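Local coordinates for substrate-binding protein (Synechococcus sp., PDB 6WPN) that probably binds a sugar or oligosaccharide in the periplasm of a marine cyanobacterium and delivers it for uptake by a transporter, at residues 57-62 against 311-316; 109-114 against 132-137; 117-122 against 317-322; 192-197 against 380-385; 329-334 against 345-350. One frame throughout, in Å; residues are numbered along the deposited sequence. Where two conformers were deposited one is given.

Interaction 1. Residues 57-62 against 311-316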
# COMPACT_ATOMS: atom_id res chain seq x y z
N PRO A 57 17.93 -22.10 -18.18
CA PRO A 57 19.32 -21.65 -18.29
C PRO A 57 19.55 -20.66 -19.42
O PRO A 57 20.56 -19.94 -19.40
CB PRO A 57 20.10 -22.96 -18.52
CG PRO A 57 19.09 -23.89 -19.12
CD PRO A 57 17.79 -23.54 -18.44
N GLU A 58 18.66 -20.61 -20.41
CA GLU A 58 18.81 -19.70 -21.54
C GLU A 58 18.42 -18.26 -21.21
O GLU A 58 18.60 -17.38 -22.05
CB GLU A 58 17.97 -20.18 -22.72
CG GLU A 58 16.49 -19.78 -22.64
CD GLU A 58 15.70 -20.59 -21.62
OE1 GLU A 58 16.22 -21.61 -21.12
OE2 GLU A 58 14.56 -20.20 -21.32
N ALA A 59 17.88 -18.01 -20.01
CA ALA A 59 17.44 -16.67 -19.62
C ALA A 59 17.65 -16.54 -18.11
O ALA A 59 16.71 -16.45 -17.32
CB ALA A 59 15.98 -16.42 -20.00
N LEU A 60 18.92 -16.51 -17.71
CA LEU A 60 19.27 -16.34 -16.31
C LEU A 60 18.84 -14.96 -15.82
O LEU A 60 18.90 -13.98 -16.57
CB LEU A 60 20.78 -16.52 -16.12
CG LEU A 60 21.32 -17.88 -16.59
CD1 LEU A 60 22.84 -17.90 -16.53
CD2 LEU A 60 20.73 -19.01 -15.76
N VAL A 61 18.39 -14.89 -14.58
CA VAL A 61 17.85 -13.67 -14.01
C VAL A 61 18.92 -12.98 -13.18
O VAL A 61 19.57 -13.61 -12.34
CB VAL A 61 16.59 -13.95 -13.17
CG1 VAL A 61 16.19 -12.72 -12.37
CG2 VAL A 61 15.45 -14.39 -14.07
N ARG A 62 19.11 -11.68 -13.43
CA ARG A 62 19.91 -10.81 -12.58
C ARG A 62 18.95 -9.87 -11.86
O ARG A 62 18.31 -9.02 -12.49
CB ARG A 62 20.95 -10.04 -13.39
CG ARG A 62 22.11 -10.88 -13.96
CD ARG A 62 23.09 -11.37 -12.88
NE ARG A 62 22.87 -12.76 -12.47
CZ ARG A 62 23.34 -13.81 -13.14
NH1 ARG A 62 24.05 -13.64 -14.25
NH2 ARG A 62 23.10 -15.04 -12.70
N ALA A 311 10.50 -10.24 -24.62
CA ALA A 311 9.18 -10.11 -24.01
C ALA A 311 8.57 -11.47 -23.68
O ALA A 311 7.97 -11.64 -22.61
CB ALA A 311 8.25 -9.32 -24.93
N GLY A 312 8.73 -12.45 -24.56
CA GLY A 312 8.17 -13.77 -24.30
C GLY A 312 8.76 -14.42 -23.06
O GLY A 312 8.04 -14.96 -22.22
N GLU A 313 10.09 -14.40 -22.94
CA GLU A 313 10.73 -14.93 -21.74
C GLU A 313 10.34 -14.11 -20.52
O GLU A 313 10.21 -14.67 -19.42
CB GLU A 313 12.25 -14.94 -21.91
CG GLU A 313 12.78 -16.01 -22.86
CD GLU A 313 12.85 -17.40 -22.22
OE1 GLU A 313 13.17 -18.36 -22.95
OE2 GLU A 313 12.59 -17.53 -21.00
N ALA A 314 10.17 -12.80 -20.68
CA ALA A 314 9.77 -11.96 -19.56
C ALA A 314 8.38 -12.35 -19.06
O ALA A 314 8.14 -12.37 -17.85
CB ALA A 314 9.80 -10.49 -19.98
N VAL A 315 7.46 -12.63 -19.98
CA VAL A 315 6.13 -13.08 -19.58
C VAL A 315 6.22 -14.42 -18.85
O VAL A 315 5.52 -14.65 -17.86
CB VAL A 315 5.20 -13.14 -20.80
CG1 VAL A 315 3.88 -13.82 -20.43
CG2 VAL A 315 4.95 -11.74 -21.34
N GLU A 316 7.08 -15.32 -19.34
CA GLU A 316 7.24 -16.60 -18.66
C GLU A 316 7.77 -16.42 -17.24
O GLU A 316 7.33 -17.10 -16.31
CB GLU A 316 8.18 -17.51 -19.46
CG GLU A 316 7.64 -17.92 -20.82
CD GLU A 316 8.11 -19.31 -21.24
OE1 GLU A 316 7.31 -20.26 -21.13
OE2 GLU A 316 9.29 -19.45 -21.65
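Ala-59 and Glu-313 bring the two backbones closest, their CA atoms 7.2 Å apart, where the turn leading into strand 61-66 passes the first part of helix 311-321. The turn belongs to a beta-alpha-beta crossover of the solute-binding fold: strands 30-35 and 61-66 run parallel side by side, with helix 42-55 between them in the chain. Glu-313 carries the helix side of the contact. Its CG lies beside the backbone N (chi1 -73°), and a bend at chi2 folds the carboxylate back over Ala-59, whose CB touches OE2 at 3.7 Å. Trp-52 and Leu-30 also pack against the Glu-313 side chain. The exposed Glu-58 chain, likewise bent at chi2, crosses that of Glu-313 obliquely, and its CG lies 3.6 Å from Glu-313 OE1. The two carboxylates meet with their planes 52° apart. Glu-58 OE2 stands 2.8 Å from Glu-313 OE1, a short approach for two acceptors, and no hydrogen bond can be assigned to the pair; if both are ionised they would repel, and the proximity would probably raise the proton affinity of one of them. Glu-316 adds a third carboxylate farther off along the helix. With an alanine in place of Glu-313 the carboxylate over Ala-59 CB is gone, and a gap would probably open beside Trp-52. The same Glu-58 oxygen also faces the second carboxylate oxygen of its partner, with OE2 of Glu-58 lying 3.3 Å from OE2 of Glu-313.

Interaction 2. Residues 109-114 against 132-137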
# COMPACT_ATOMS: atom_id res chain seq x y z
N ALA A 109 -1.23 -10.39 -25.96
CA ALA A 109 -0.73 -11.09 -27.14
C ALA A 109 0.16 -12.26 -26.76
O ALA A 109 0.16 -13.30 -27.44
CB ALA A 109 0.03 -10.12 -28.05
N LEU A 110 0.93 -12.13 -25.67
CA LEU A 110 1.88 -13.16 -25.28
C LEU A 110 1.35 -14.08 -24.18
O LEU A 110 1.94 -15.15 -23.95
CB LEU A 110 3.19 -12.53 -24.81
CG LEU A 110 4.04 -11.82 -25.87
CD1 LEU A 110 5.28 -11.24 -25.22
CD2 LEU A 110 4.41 -12.77 -27.00
N LEU A 111 0.28 -13.70 -23.49
CA LEU A 111 -0.21 -14.50 -22.39
C LEU A 111 -0.82 -15.80 -22.91
O LEU A 111 -1.52 -15.79 -23.93
CB LEU A 111 -1.25 -13.73 -21.57
CG LEU A 111 -0.74 -12.60 -20.67
CD1 LEU A 111 -1.91 -11.80 -20.11
CD2 LEU A 111 0.12 -13.15 -19.55
N PRO A 112 -0.56 -16.93 -22.25
CA PRO A 112 -1.21 -18.16 -22.65
C PRO A 112 -2.71 -18.05 -22.46
O PRO A 112 -3.19 -17.36 -21.54
CB PRO A 112 -0.60 -19.21 -21.71
CG PRO A 112 0.65 -18.59 -21.19
CD PRO A 112 0.36 -17.13 -21.12
N PRO A 113 -3.50 -18.73 -23.30
CA PRO A 113 -4.95 -18.69 -23.12
C PRO A 113 -5.32 -19.29 -21.77
O PRO A 113 -4.77 -20.30 -21.34
CB PRO A 113 -5.47 -19.54 -24.29
CG PRO A 113 -4.32 -20.39 -24.70
CD PRO A 113 -3.10 -19.54 -24.46
N GLY A 114 -6.25 -18.63 -21.09
CA GLY A 114 -6.65 -19.09 -19.78
C GLY A 114 -5.65 -18.82 -18.68
O GLY A 114 -5.68 -19.49 -17.65
N ALA A 132 -4.93 0.74 -21.53
CA ALA A 132 -3.85 0.48 -22.48
C ALA A 132 -3.72 -1.01 -22.74
O ALA A 132 -2.71 -1.45 -23.31
CB ALA A 132 -2.52 1.06 -21.98
N GLY A 133 -4.72 -1.79 -22.34
CA GLY A 133 -4.69 -3.24 -22.43
C GLY A 133 -4.21 -3.86 -21.13
O GLY A 133 -4.20 -3.22 -20.07
N GLN A 134 -3.82 -5.12 -21.21
CA GLN A 134 -3.31 -5.84 -20.04
C GLN A 134 -1.82 -5.53 -19.91
O GLN A 134 -0.98 -6.16 -20.57
CB GLN A 134 -3.57 -7.33 -20.16
CG GLN A 134 -3.27 -8.09 -18.87
CD GLN A 134 -4.39 -7.96 -17.85
OE1 GLN A 134 -5.50 -7.53 -18.17
NE2 GLN A 134 -4.09 -8.31 -16.60
N ILE A 135 -1.49 -4.57 -19.05
CA ILE A 135 -0.12 -4.08 -18.92
C ILE A 135 0.65 -4.72 -17.78
O ILE A 135 1.86 -4.48 -17.65
CB ILE A 135 -0.11 -2.55 -18.73
CG1 ILE A 135 -0.89 -2.21 -17.45
CG2 ILE A 135 -0.68 -1.85 -19.94
CD1 ILE A 135 -0.66 -0.82 -16.93
N ALA A 136 -0.00 -5.53 -16.94
CA ALA A 136 0.69 -6.08 -15.79
C ALA A 136 0.02 -7.37 -15.35
O ALA A 136 -1.17 -7.59 -15.59
CB ALA A 136 0.74 -5.08 -14.63
N ILE A 137 0.81 -8.21 -14.70
CA ILE A 137 0.33 -9.45 -14.09
C ILE A 137 0.28 -9.22 -12.58
O ILE A 137 1.27 -8.74 -12.01
CB ILE A 137 1.25 -10.64 -14.44
CG1 ILE A 137 1.15 -10.96 -15.93
CG2 ILE A 137 0.89 -11.86 -13.59
CD1 ILE A 137 2.23 -11.90 -16.41
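Within one lobe of the alpha/beta solute-binding fold, Leu-111 packs against Gln-134 and Ile-137, joining the loop that follows helix 92-99 to the stretch that leads into strand 137-149. The two prongs of the Leu-111 fork divide the work. CD1 rests on the aliphatic part of Gln-134, 4.1 Å from its CG, and the two side chains run at about a right angle to each other. CD2 meets the end of Ile-137, coming 4.0 Å from its CD1; here the two chains slide past one another in opposite directions. Gln-134 can offer a methylene because its CG lies beside the carbonyl carbon (chi1 -170°) and the chain then bends at chi2, which turns the amide back along its own loop. There NE2 bonds to Trp-124 O and, weakly, to Ala-136 O at 3.2 Å with an N-H...O angle of 133°. The backbone N of Gln-134 is bonded to Asp-106 OD1. Helix 311-321 closes over the apolar side, where Val-315 CG1 touches Leu-111 CD2 and Ala-318 CB touches Ile-137 CD1. The contact itself has no hydrogen bond or charge pair. Its hold is purely dispersive and hydrophobic, and the amide NE2 of Gln-134 is taken up by the carbonyls of Trp-124 and, weakly, Ala-136 while its CG faces the leucine.

Interaction 3. Residues 117-122 against 317-322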
# COMPACT_ATOMS: atom_id res chain seq x y z
N GLN A 117 -7.41 -17.13 -15.72
CA GLN A 117 -8.20 -18.02 -14.88
C GLN A 117 -7.49 -18.34 -13.57
O GLN A 117 -8.15 -18.66 -12.58
CB GLN A 117 -8.49 -19.33 -15.63
CG GLN A 117 -9.62 -19.28 -16.63
CD GLN A 117 -9.75 -20.59 -17.39
OE1 GLN A 117 -8.82 -21.40 -17.41
NE2 GLN A 117 -10.91 -20.82 -18.00
N ASN A 118 -6.16 -18.25 -13.55
CA ASN A 118 -5.39 -18.58 -12.36
C ASN A 118 -5.31 -17.44 -11.36
O ASN A 118 -4.79 -17.66 -10.26
CB ASN A 118 -3.97 -19.01 -12.76
CG ASN A 118 -3.94 -20.35 -13.47
OD1 ASN A 118 -4.97 -21.01 -13.61
ND2 ASN A 118 -2.76 -20.75 -13.91
N TYR A 119 -5.82 -16.26 -11.68
CA TYR A 119 -5.72 -15.11 -10.80
C TYR A 119 -7.10 -14.66 -10.35
O TYR A 119 -8.12 -14.96 -10.97
CB TYR A 119 -4.99 -13.94 -11.49
CG TYR A 119 -3.57 -14.28 -11.90
CD1 TYR A 119 -3.31 -14.92 -13.11
CD2 TYR A 119 -2.49 -13.94 -11.09
CE1 TYR A 119 -2.02 -15.23 -13.49
CE2 TYR A 119 -1.20 -14.24 -11.46
CZ TYR A 119 -0.96 -14.89 -12.66
OH TYR A 119 0.32 -15.19 -13.04
N LEU A 120 -7.11 -13.94 -9.23
CA LEU A 120 -8.34 -13.34 -8.73
C LEU A 120 -8.86 -12.34 -9.77
O LEU A 120 -8.12 -11.42 -10.14
CB LEU A 120 -8.07 -12.64 -7.40
CG LEU A 120 -9.25 -12.18 -6.54
CD1 LEU A 120 -10.07 -13.36 -6.05
CD2 LEU A 120 -8.75 -11.35 -5.37
N PRO A 121 -10.10 -12.50 -10.26
CA PRO A 121 -10.57 -11.61 -11.34
C PRO A 121 -10.55 -10.14 -10.96
O PRO A 121 -10.18 -9.30 -11.78
CB PRO A 121 -11.99 -12.12 -11.62
CG PRO A 121 -12.39 -12.86 -10.38
CD PRO A 121 -11.13 -13.46 -9.84
N SER A 122 -10.96 -9.81 -9.73
CA SER A 122 -10.98 -8.41 -9.31
C SER A 122 -9.60 -7.77 -9.39
O SER A 122 -9.47 -6.59 -9.73
CB SER A 122 -11.52 -8.30 -7.89
OG SER A 122 -10.85 -9.22 -7.04
N LEU A 317 8.71 -15.48 -17.05
CA LEU A 317 9.24 -15.24 -15.71
C LEU A 317 8.16 -14.65 -14.81
O LEU A 317 8.01 -15.08 -13.66
CB LEU A 317 10.45 -14.31 -15.78
CG LEU A 317 11.00 -13.81 -14.45
CD1 LEU A 317 11.46 -14.97 -13.56
CD2 LEU A 317 12.14 -12.83 -14.68
N ALA A 318 7.40 -13.68 -15.31
CA ALA A 318 6.34 -13.09 -14.50
C ALA A 318 5.28 -14.13 -14.14
O ALA A 318 4.72 -14.09 -13.04
CB ALA A 318 5.71 -11.91 -15.24
N LEU A 319 4.99 -15.05 -15.06
CA LEU A 319 4.04 -16.13 -14.76
C LEU A 319 4.62 -17.12 -13.76
O LEU A 319 3.90 -17.63 -12.90
CB LEU A 319 3.63 -16.85 -16.05
CG LEU A 319 2.76 -16.07 -17.03
CD1 LEU A 319 2.69 -16.77 -18.38
CD2 LEU A 319 1.37 -15.89 -16.45
N PHE A 320 5.92 -17.41 -13.86
CA PHE A 320 6.56 -18.32 -12.90
C PHE A 320 6.57 -17.73 -11.50
O PHE A 320 6.30 -18.43 -10.52
CB PHE A 320 7.98 -18.65 -13.36
CG PHE A 320 8.73 -19.56 -12.42
CD1 PHE A 320 8.49 -20.93 -12.42
CD2 PHE A 320 9.68 -19.05 -11.55
CE1 PHE A 320 9.18 -21.77 -11.56
CE2 PHE A 320 10.37 -19.88 -10.69
CZ PHE A 320 10.12 -21.24 -10.69
N LEU A 321 6.89 -16.44 -11.38
CA LEU A 321 6.93 -15.81 -10.07
C LEU A 321 5.55 -15.74 -9.44
O LEU A 321 5.43 -15.68 -8.21
CB LEU A 321 7.53 -14.40 -10.17
CG LEU A 321 9.03 -14.31 -10.40
CD1 LEU A 321 9.43 -12.87 -10.73
CD2 LEU A 321 9.80 -14.81 -9.19
N THR A 322 4.50 -15.74 -10.26
CA THR A 322 3.14 -15.57 -9.78
C THR A 322 2.30 -16.83 -9.91
O THR A 322 1.06 -16.75 -9.88
CB THR A 322 2.47 -14.41 -10.52
OG1 THR A 322 2.40 -14.73 -11.92
CG2 THR A 322 3.28 -13.13 -10.34
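Tyr-119 carries CG beside its backbone N (chi1 -61°), which points the ring toward helix 311-321, while Thr-322, whose chi1 of 63° sets OG1 between its own backbone N and carbonyl carbon, turns that hydroxyl back to meet it. The phenol OH donates to Thr-322 OG1; the modelled separation of 2.4 Å between Tyr-119 OH and Thr-322 OG1 is very short, and its exact value is doubtful. The threonine lies at the edge of the ring, with CB in the ring plane 3.4 Å from the phenol OH, and the two side chains cross at about a right angle. OG1 hands its own proton on to Ala-318 O over 2.7 Å, the donor tilted 18° from the carbonyl plane. Thr-322 is the first residue to leave helical geometry, so this bond gives the last turn of helix 311-321 a side-chain link in addition to the weak one that Thr-322 N makes to the same carbonyl. In the fold, the loop before helix 121-124 is thereby tied to the end of a helix that packs over strand 137-149, whose first residue, Ile-137, touches both hydroxyl-bearing side chains. Trp-124 meets the Tyr-119 ring as well. A phenylalanine replacing Tyr-119 lacks the hydroxyl and is likely to leave the buried Thr-322 OG1 without its donor. On the helix side, Leu-319 reaches the phenol with one methyl, CD2 lying 3.6 Å from Tyr-119 OH.

Interaction 4. Residues 192-197 against 380-385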
# COMPACT_ATOMS: atom_id res chain seq x y z
N ASP A 192 5.37 10.21 0.70
CA ASP A 192 5.57 9.07 1.59
C ASP A 192 4.32 8.21 1.48
O ASP A 192 3.81 8.00 0.38
CB ASP A 192 5.82 9.53 3.03
CG ASP A 192 6.62 8.51 3.84
OD1 ASP A 192 6.04 7.48 4.25
OD2 ASP A 192 7.83 8.75 4.05
N SER A 193 3.81 7.71 2.60
CA SER A 193 2.64 6.85 2.56
C SER A 193 1.45 7.58 1.95
O SER A 193 1.31 8.80 2.07
CB SER A 193 2.28 6.36 3.96
OG SER A 193 1.01 5.74 3.96
N ALA A 194 0.59 6.83 1.28
CA ALA A 194 -0.62 7.36 0.68
C ALA A 194 -1.83 7.18 1.59
O ALA A 194 -2.97 7.40 1.14
CB ALA A 194 -0.88 6.71 -0.68
N GLU A 195 -1.61 6.79 2.85
CA GLU A 195 -2.73 6.51 3.74
C GLU A 195 -3.61 7.74 3.91
O GLU A 195 -4.84 7.63 4.01
CB GLU A 195 -2.22 6.03 5.10
CG GLU A 195 -3.34 5.55 6.02
CD GLU A 195 -2.86 5.24 7.43
OE1 GLU A 195 -1.62 5.23 7.65
OE2 GLU A 195 -3.72 5.04 8.31
N LEU A 196 -3.00 8.92 3.95
CA LEU A 196 -3.79 10.14 4.08
C LEU A 196 -4.68 10.35 2.87
O LEU A 196 -5.89 10.57 3.00
CB LEU A 196 -2.85 11.34 4.27
CG LEU A 196 -3.49 12.67 4.62
CD1 LEU A 196 -4.16 12.63 5.96
CD2 LEU A 196 -2.42 13.73 4.59
N LEU A 197 -4.11 10.23 1.67
CA LEU A 197 -4.91 10.33 0.46
C LEU A 197 -5.98 9.25 0.42
O LEU A 197 -7.09 9.47 -0.06
CB LEU A 197 -4.02 10.25 -0.77
CG LEU A 197 -4.68 10.65 -2.09
CD1 LEU A 197 -5.06 12.13 -2.04
CD2 LEU A 197 -3.76 10.37 -3.26
N VAL A 380 -9.08 -1.27 -4.07
CA VAL A 380 -7.96 -0.37 -4.31
C VAL A 380 -8.55 1.03 -4.33
O VAL A 380 -9.47 1.31 -5.10
CB VAL A 380 -7.25 -0.70 -5.64
CG1 VAL A 380 -6.31 0.43 -6.02
CG2 VAL A 380 -6.50 -2.01 -5.53
N LEU A 381 -8.02 1.91 -3.48
CA LEU A 381 -8.66 3.20 -3.26
C LEU A 381 -8.03 4.35 -4.02
O LEU A 381 -8.75 5.20 -4.55
CB LEU A 381 -8.67 3.53 -1.76
CG LEU A 381 -9.42 2.57 -0.84
CD1 LEU A 381 -9.31 3.02 0.60
CD2 LEU A 381 -10.87 2.45 -1.26
N VAL A 382 -6.70 4.42 -4.10
CA VAL A 382 -6.08 5.42 -4.97
C VAL A 382 -6.41 5.04 -6.41
O VAL A 382 -6.04 3.95 -6.87
CB VAL A 382 -4.56 5.52 -4.71
CG1 VAL A 382 -4.32 6.05 -3.30
CG2 VAL A 382 -3.87 4.18 -4.88
N PRO A 383 -7.13 5.88 -7.15
CA PRO A 383 -7.49 5.51 -8.52
C PRO A 383 -6.25 5.37 -9.39
O PRO A 383 -5.39 6.25 -9.43
CB PRO A 383 -8.39 6.67 -8.98
CG PRO A 383 -8.00 7.82 -8.10
CD PRO A 383 -7.63 7.21 -6.78
N ALA A 384 -6.15 4.23 -10.07
CA ALA A 384 -4.99 3.95 -10.91
C ALA A 384 -4.99 4.87 -12.13
O ALA A 384 -5.28 4.43 -13.24
CB ALA A 384 -4.99 2.48 -11.36
N THR A 385 -4.67 6.14 -11.91
CA THR A 385 -4.67 7.15 -12.95
C THR A 385 -3.29 7.80 -13.07
O THR A 385 -2.47 7.70 -12.15
CB THR A 385 -5.73 8.21 -12.64
OG1 THR A 385 -5.32 8.95 -11.48
CG2 THR A 385 -7.08 7.56 -12.37
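Leu-197, which packs on Val-382, donates its backbone N-H to Tyr-396 OH, and the same hydroxyl is bonded to Ser-193 O, so one phenol oxygen from helix 388-403 ties two points of the segment that starts helix 195-202. The start of that helix has its own polar scaffold. Ser-193 OG accepts from Glu-195 N over 3.0 Å with an N-H...O angle of 159°, an ST turn, and Ser-193 N bonds to Asp-192 OD1 on the anti side of the carboxylate at 2.8 Å. With the backbone held this way, Ala-194 and Leu-197 present carbon to the loop 380-385. A single methyl receives both: Val-382 CG1 lies 4.4 Å from Ala-194 CB and 4.4 Å from Leu-197 CD2. The valine methyl is set beside its own backbone N (chi1 -65°); on the leucine the branch that touches is CD2, which continues the chain anti to CA, while CD1 is the branch turned aside (chi2 64°). The nearest CA atoms, those of Leu-197 and Val-382, are 7.4 Å apart, and the separations suit light, apolar packing with no polar bond across it. Glu-198 touches Val-382 too, and Ile-395 covers Leu-197. Beyond the valine the loop bends in an inverse gamma turn centred on Ala-384. Strand 378-379 pairs in parallel with strand 295-303, and the chain then runs through 380-385 to helix 388-403; near the middle of the molecule, this is consistent with one of the inter-lobe crossings characteristic of two-lobed periplasmic binding proteins.

Interaction 5. Residues 329-334 against 345-350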
# COMPACT_ATOMS: atom_id res chain seq x y z
N ARG A 329 4.16 -19.90 -1.35
CA ARG A 329 5.38 -19.86 -0.55
C ARG A 329 5.71 -18.43 -0.13
O ARG A 329 6.13 -18.20 1.01
CB ARG A 329 6.53 -20.47 -1.35
CG ARG A 329 7.85 -20.52 -0.59
CD ARG A 329 8.90 -21.27 -1.38
NE ARG A 329 10.22 -21.15 -0.76
CZ ARG A 329 11.36 -21.45 -1.36
NH1 ARG A 329 12.51 -21.30 -0.72
NH2 ARG A 329 11.36 -21.91 -2.61
N PHE A 330 5.54 -17.46 -1.03
CA PHE A 330 5.79 -16.08 -0.65
C PHE A 330 4.74 -15.58 0.34
O PHE A 330 5.07 -14.79 1.23
CB PHE A 330 5.83 -15.18 -1.89
CG PHE A 330 6.25 -13.76 -1.59
CD1 PHE A 330 7.59 -13.44 -1.40
CD2 PHE A 330 5.31 -12.74 -1.53
CE1 PHE A 330 7.98 -12.14 -1.12
CE2 PHE A 330 5.70 -11.43 -1.26
CZ PHE A 330 7.04 -11.13 -1.05
N ALA A 331 3.50 -16.04 0.22
CA ALA A 331 2.47 -15.64 1.18
C ALA A 331 2.82 -16.12 2.58
O ALA A 331 2.58 -15.42 3.57
CB ALA A 331 1.11 -16.18 0.76
N ARG A 332 3.41 -17.32 2.70
CA ARG A 332 3.81 -17.82 4.01
C ARG A 332 5.00 -17.04 4.55
O ARG A 332 4.97 -16.54 5.68
CB ARG A 332 4.15 -19.31 3.94
CG ARG A 332 3.00 -20.19 3.50
CD ARG A 332 3.40 -21.65 3.44
NE ARG A 332 2.38 -22.46 2.78
CZ ARG A 332 2.55 -23.04 1.59
NH1 ARG A 332 3.70 -22.90 0.94
NH2 ARG A 332 1.57 -23.76 1.06
N GLU A 333 6.07 -16.92 3.75
CA GLU A 333 7.30 -16.30 4.25
C GLU A 333 7.11 -14.81 4.49
O GLU A 333 7.66 -14.27 5.46
CB GLU A 333 8.44 -16.55 3.26
CG GLU A 333 8.85 -18.01 3.17
CD GLU A 333 9.94 -18.27 2.13
OE1 GLU A 333 10.25 -17.35 1.35
OE2 GLU A 333 10.48 -19.40 2.11
N ALA A 334 6.32 -14.14 3.66
CA ALA A 334 6.09 -12.71 3.81
C ALA A 334 4.85 -12.39 4.63
O ALA A 334 4.66 -11.22 4.99
CB ALA A 334 5.97 -12.04 2.44
N SER A 345 -6.53 -19.76 -1.77
CA SER A 345 -7.31 -20.79 -1.09
C SER A 345 -6.42 -21.66 -0.21
O SER A 345 -6.82 -22.06 0.89
CB SER A 345 -8.06 -21.65 -2.11
OG SER A 345 -8.91 -22.57 -1.46
N ALA A 346 -5.22 -21.99 -0.68
CA ALA A 346 -4.31 -22.80 0.13
C ALA A 346 -3.89 -22.05 1.39
O ALA A 346 -3.79 -22.65 2.47
CB ALA A 346 -3.08 -23.20 -0.69
N ILE A 347 -3.63 -20.74 1.28
CA ILE A 347 -3.23 -19.97 2.45
C ILE A 347 -4.39 -19.82 3.42
O ILE A 347 -4.23 -19.97 4.64
CB ILE A 347 -2.66 -18.60 2.03
CG1 ILE A 347 -1.31 -18.78 1.34
CG2 ILE A 347 -2.49 -17.70 3.24
CD1 ILE A 347 -0.28 -19.44 2.21
N ARG A 348 -5.59 -19.51 2.90
CA ARG A 348 -6.76 -19.44 3.76
C ARG A 348 -7.00 -20.77 4.47
O ARG A 348 -7.37 -20.79 5.65
CB ARG A 348 -8.00 -19.06 2.94
CG ARG A 348 -8.05 -17.61 2.51
CD ARG A 348 -9.27 -17.38 1.63
NE ARG A 348 -9.36 -16.01 1.14
CZ ARG A 348 -10.07 -15.06 1.72
NH1 ARG A 348 -10.77 -15.33 2.82
NH2 ARG A 348 -10.10 -13.83 1.21
N ALA A 349 -6.77 -21.88 3.77
CA ALA A 349 -6.99 -23.19 4.38
C ALA A 349 -5.96 -23.47 5.47
O ALA A 349 -6.31 -24.01 6.52
CB ALA A 349 -6.94 -24.28 3.30
N GLU A 350 -4.70 -23.12 5.23
CA GLU A 350 -3.67 -23.35 6.23
C GLU A 350 -3.94 -22.52 7.49
O GLU A 350 -3.72 -22.99 8.61
CB GLU A 350 -2.29 -23.04 5.65
CG GLU A 350 -1.86 -24.05 4.60
CD GLU A 350 -0.71 -23.56 3.74
OE1 GLU A 350 -0.15 -22.48 4.03
OE2 GLU A 350 -0.38 -24.26 2.75
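Arg-332 leaves its CB with CG beside the backbone N (chi1 -60°) and runs extended from there to NE, over Ile-347 and on to Glu-350. CG rests 3.6 Å from Ile-347 CD1, and CD lies 3.7 Å from Glu-350 OE1. At NE the polar grip begins: it donates to Glu-350 OE1 at 2.8 Å, nearly straight at 169°. NH2 donates to Glu-350 OE2 at 2.6 Å, using the syn lone pair of that oxygen. The guanidinium thus holds the carboxylate side-on, one nitrogen to each oxygen, with the two planes close to coplanar, which fixes the rotation of both groups. The pair bridges helices 324-334 and 341-352, successive helices of the solute-binding fold linked through the short strand 337-338; the axes of segments 329-334 and 345-350 approach to 10.2 Å at 43°. Beneath the bridge the interface is apolar, Ala-331 CB pressing on Ile-347 CG1 at 3.6 Å, while Glu-350 reaches the guanidinium with its chain extended beyond CG. Another side of helix 324-334 is covered by aromatic rings, Phe-330 meeting Tyr-44, Phe-41 and Tyr-140.

Interactions 1, 2 and 3 gather around helix 311-321: interactions 1 and 3 use successive parts of it, and interaction 2 packs beside it through Leu-110, Leu-111, Pro-112 and Ile-137. Interaction 5 joins the next two helices, about 15 Å from interaction 3 between centres, and interaction 4 stands apart, closest to the middle of the chain. Chemistry follows depth in part. The buried contacts are 3, where hydroxyls are linked in series, and 4, which is purely apolar. Interactions 1 and 5 both mix buried carbon with exposed charge, but with opposite results: like carboxylates crowd together in the first, and opposite charges pair in the last. Interaction 2 is partly buried and has no polar bond across it.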